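Local atomic coordinates of cellulosomal scaffoldin adaptor protein B (Acetivibrio cellulolyticus, PDB entry 4U3S), a protein that supplies, through this third type II cohesin domain of a cellulosomal adaptor scaffoldin, a beta-sandwich module that probably docks a dockerin-bearing partner. Residues S3-N8 with A22-N27. Residues are numbered along the deposited sequence; the frame is centred on the assembly and turned at random.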
loop_
_atom_site.group_PDB
_atom_site.type_symbol
_atom_site.label_atom_id
_atom_site.label_comp_id
_atom_site.label_asym_id
_atom_site.label_seq_id
_atom_site.Cartn_x
_atom_site.Cartn_y
_atom_site.Cartn_z
ATOM N N SER A 3 -5.904 3.729 -25.328
ATOM C CA SER A 3 -5.344 3.062 -24.138
ATOM C C SER A 3 -6.393 2.987 -23.032
ATOM O O SER A 3 -7.153 3.955 -22.839
ATOM C CB SER A 3 -4.126 3.843 -23.647
ATOM O OG SER A 3 -3.181 3.946 -24.694
ATOM N N TYR A 4 -6.426 1.879 -22.286
ATOM C CA TYR A 4 -7.441 1.699 -21.256
ATOM C C TYR A 4 -7.134 0.552 -20.334
ATOM O O TYR A 4 -6.271 -0.283 -20.626
ATOM C CB TYR A 4 -8.837 1.455 -21.860
ATOM C CG TYR A 4 -8.988 0.204 -22.715
ATOM C CD1 TYR A 4 -9.176 -1.038 -22.142
ATOM C CD2 TYR A 4 -9.007 0.289 -24.114
ATOM C CE1 TYR A 4 -9.306 -2.175 -22.921
ATOM C CE2 TYR A 4 -9.145 -0.844 -24.897
ATOM C CZ TYR A 4 -9.324 -2.063 -24.287
ATOM O OH TYR A 4 -9.457 -3.201 -25.036
ATOM N N ILE A 5 -7.853 0.552 -19.217
ATOM C CA ILE A 5 -7.924 -0.578 -18.313
ATOM C C ILE A 5 -9.411 -0.901 -18.182
ATOM O O ILE A 5 -10.263 0.015 -18.191
ATOM C CB ILE A 5 -7.261 -0.312 -16.945
ATOM C CG1 ILE A 5 -7.354 -1.578 -16.069
ATOM C CG2 ILE A 5 -7.904 0.886 -16.241
ATOM C CD1 ILE A 5 -6.492 -1.502 -14.843
ATOM N N THR A 6 -9.744 -2.179 -18.094
ATOM C CA THR A 6 -11.132 -2.590 -18.019
ATOM C C THR A 6 -11.205 -3.887 -17.231
ATOM O O THR A 6 -10.167 -4.454 -16.851
ATOM C CB THR A 6 -11.737 -2.749 -19.432
ATOM O OG1 THR A 6 -13.169 -2.808 -19.357
ATOM C CG2 THR A 6 -11.194 -3.988 -20.136
ATOM N N MET A 7 -12.426 -4.307 -16.950
ATOM C CA MET A 7 -12.700 -5.686 -16.492
ATOM C C MET A 7 -13.667 -6.362 -17.462
ATOM O O MET A 7 -14.642 -5.756 -17.916
ATOM C CB MET A 7 -13.328 -5.684 -15.102
ATOM C CG MET A 7 -12.369 -5.613 -13.961
ATOM S SD MET A 7 -13.220 -5.717 -12.362
ATOM C CE MET A 7 -13.867 -4.041 -12.183
ATOM N N ASN A 8 -13.384 -7.617 -17.764
ATOM C CA ASN A 8 -14.244 -8.457 -18.594
ATOM C C ASN A 8 -14.633 -9.662 -17.765
ATOM O O ASN A 8 -13.772 -10.263 -17.124
ATOM C CB ASN A 8 -13.478 -8.938 -19.831
ATOM C CG ASN A 8 -12.950 -7.791 -20.668
ATOM O OD1 ASN A 8 -11.774 -7.766 -21.051
ATOM N ND2 ASN A 8 -13.800 -6.819 -20.919
ATOM N N ALA A 22 -13.752 -12.451 -13.226
ATOM C CA ALA A 22 -13.521 -11.072 -13.641
ATOM C C ALA A 22 -12.057 -10.896 -13.980
ATOM O O ALA A 22 -11.187 -11.048 -13.141
ATOM C CB ALA A 22 -13.945 -10.111 -12.549
ATOM N N THR A 23 -11.769 -10.606 -15.227
ATOM C CA THR A 23 -10.396 -10.386 -15.647
ATOM C C THR A 23 -10.112 -8.897 -15.823
ATOM O O THR A 23 -10.803 -8.199 -16.586
ATOM C CB THR A 23 -10.079 -11.102 -16.969
ATOM O OG1 THR A 23 -10.169 -12.519 -16.782
ATOM C CG2 THR A 23 -8.667 -10.764 -17.410
ATOM N N VAL A 24 -9.082 -8.429 -15.136
ATOM C CA VAL A 24 -8.577 -7.068 -15.349
ATOM C C VAL A 24 -7.618 -7.094 -16.530
ATOM O O VAL A 24 -6.660 -7.867 -16.526
ATOM C CB VAL A 24 -7.859 -6.526 -14.109
ATOM C CG1 VAL A 24 -7.458 -5.075 -14.348
ATOM C CG2 VAL A 24 -8.768 -6.642 -12.898
ATOM N N LYS A 25 -7.865 -6.213 -17.494
ATOM C CA LYS A 25 -7.187 -6.227 -18.786
ATOM C C LYS A 25 -6.732 -4.805 -19.109
ATOM O O LYS A 25 -7.449 -3.832 -18.829
ATOM C CB LYS A 25 -8.137 -6.729 -19.863
ATOM C CG LYS A 25 -7.489 -6.913 -21.215
ATOM C CD LYS A 25 -8.472 -6.668 -22.349
ATOM C CE LYS A 25 -7.791 -6.804 -23.707
ATOM N NZ LYS A 25 -6.678 -5.826 -23.918
ATOM N N ILE A 26 -5.518 -4.672 -19.626
ATOM C CA ILE A 26 -5.036 -3.374 -20.140
ATOM C C ILE A 26 -4.819 -3.406 -21.647
ATOM O O ILE A 26 -4.622 -4.468 -22.274
ATOM C CB ILE A 26 -3.768 -2.845 -19.424
ATOM C CG1 ILE A 26 -2.562 -3.741 -19.710
ATOM C CG2 ILE A 26 -3.997 -2.775 -17.908
ATOM C CD1 ILE A 26 -1.240 -3.214 -19.190
ATOM N N ASN A 27 -4.896 -2.229 -22.242
ATOM C CA ASN A 27 -4.652 -2.077 -23.666
ATOM C C ASN A 27 -3.769 -0.884 -23.855
ATOM O O ASN A 27 -4.088 0.220 -23.402
ATOM C CB ASN A 27 -5.942 -1.883 -24.451
ATOM C CG ASN A 27 -5.716 -2.005 -25.941
ATOM O OD1 ASN A 27 -5.296 -3.051 -26.408
ATOM N ND2 ASN A 27 -5.921 -0.935 -26.669
HETATM O O HOH W 1 -12.741 -13.358 -17.313
#
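Ala22 and Asn8 open the pairing of 22-27 with 3-8, where Ala22 CA makes a long CA-H...O contact with Asn8 O and the methyl approaches the Met7 sulfur only loosely. Thr23 and Asn8 then form a hydrogen-bonded antiparallel pair, its Thr23 N to Asn8 O bond short (2.8 Å) and almost straight (175° at the hydrogen). A water that also contacts Thr23 OG1 donates a longer bond to Asn8 O, so this carbonyl accepts twice. Val24, in the non-hydrogen-bonded position opposite Met7, divides its methyls: CG1 meets Ile5 CD1 at 3.7 Å, and CG2 meets Met7 CG at 3.9 Å. Lys25 returns to the face of Tyr4, Thr6 and Asn8, exchanging two backbone bonds with Thr6. Its CB lies beside Thr6 CG2, and the chain runs on past Asn8 OD1 with its CD. Bends at chi2 and again at chi4 bring NZ back to Ile26 O, 3.0 Å away but from above the carbonyl plane. Ile26 pairs with Ile5 on the face of Ile5, Met7 and Val24, where Ile26 CG2 touches Ile5 CG1 at 4.0 Å. Asn27 closes the run in a hydrogen-bonded pair with Tyr4, N to O each way, and its CB sits over one face of the Tyr4 ring, 3.5 Å from the centroid and 18° off the normal, a CH-pi contact. Tyr4 chi1 of 62° sets CG between its own N and carbonyl carbon and swings the ring over Asn27, whose ND2 bonds to Glu2 O. The two strands form a beta hairpin in one sheet of the cohesin sandwich, flanked by 158-160, parallel to 4-9, and by antiparallel 111-120. Ile5, Met7 and Ile26 pack against strand 32-40 of the other sheet, through Val37, Ile39 and Phe32 respectively.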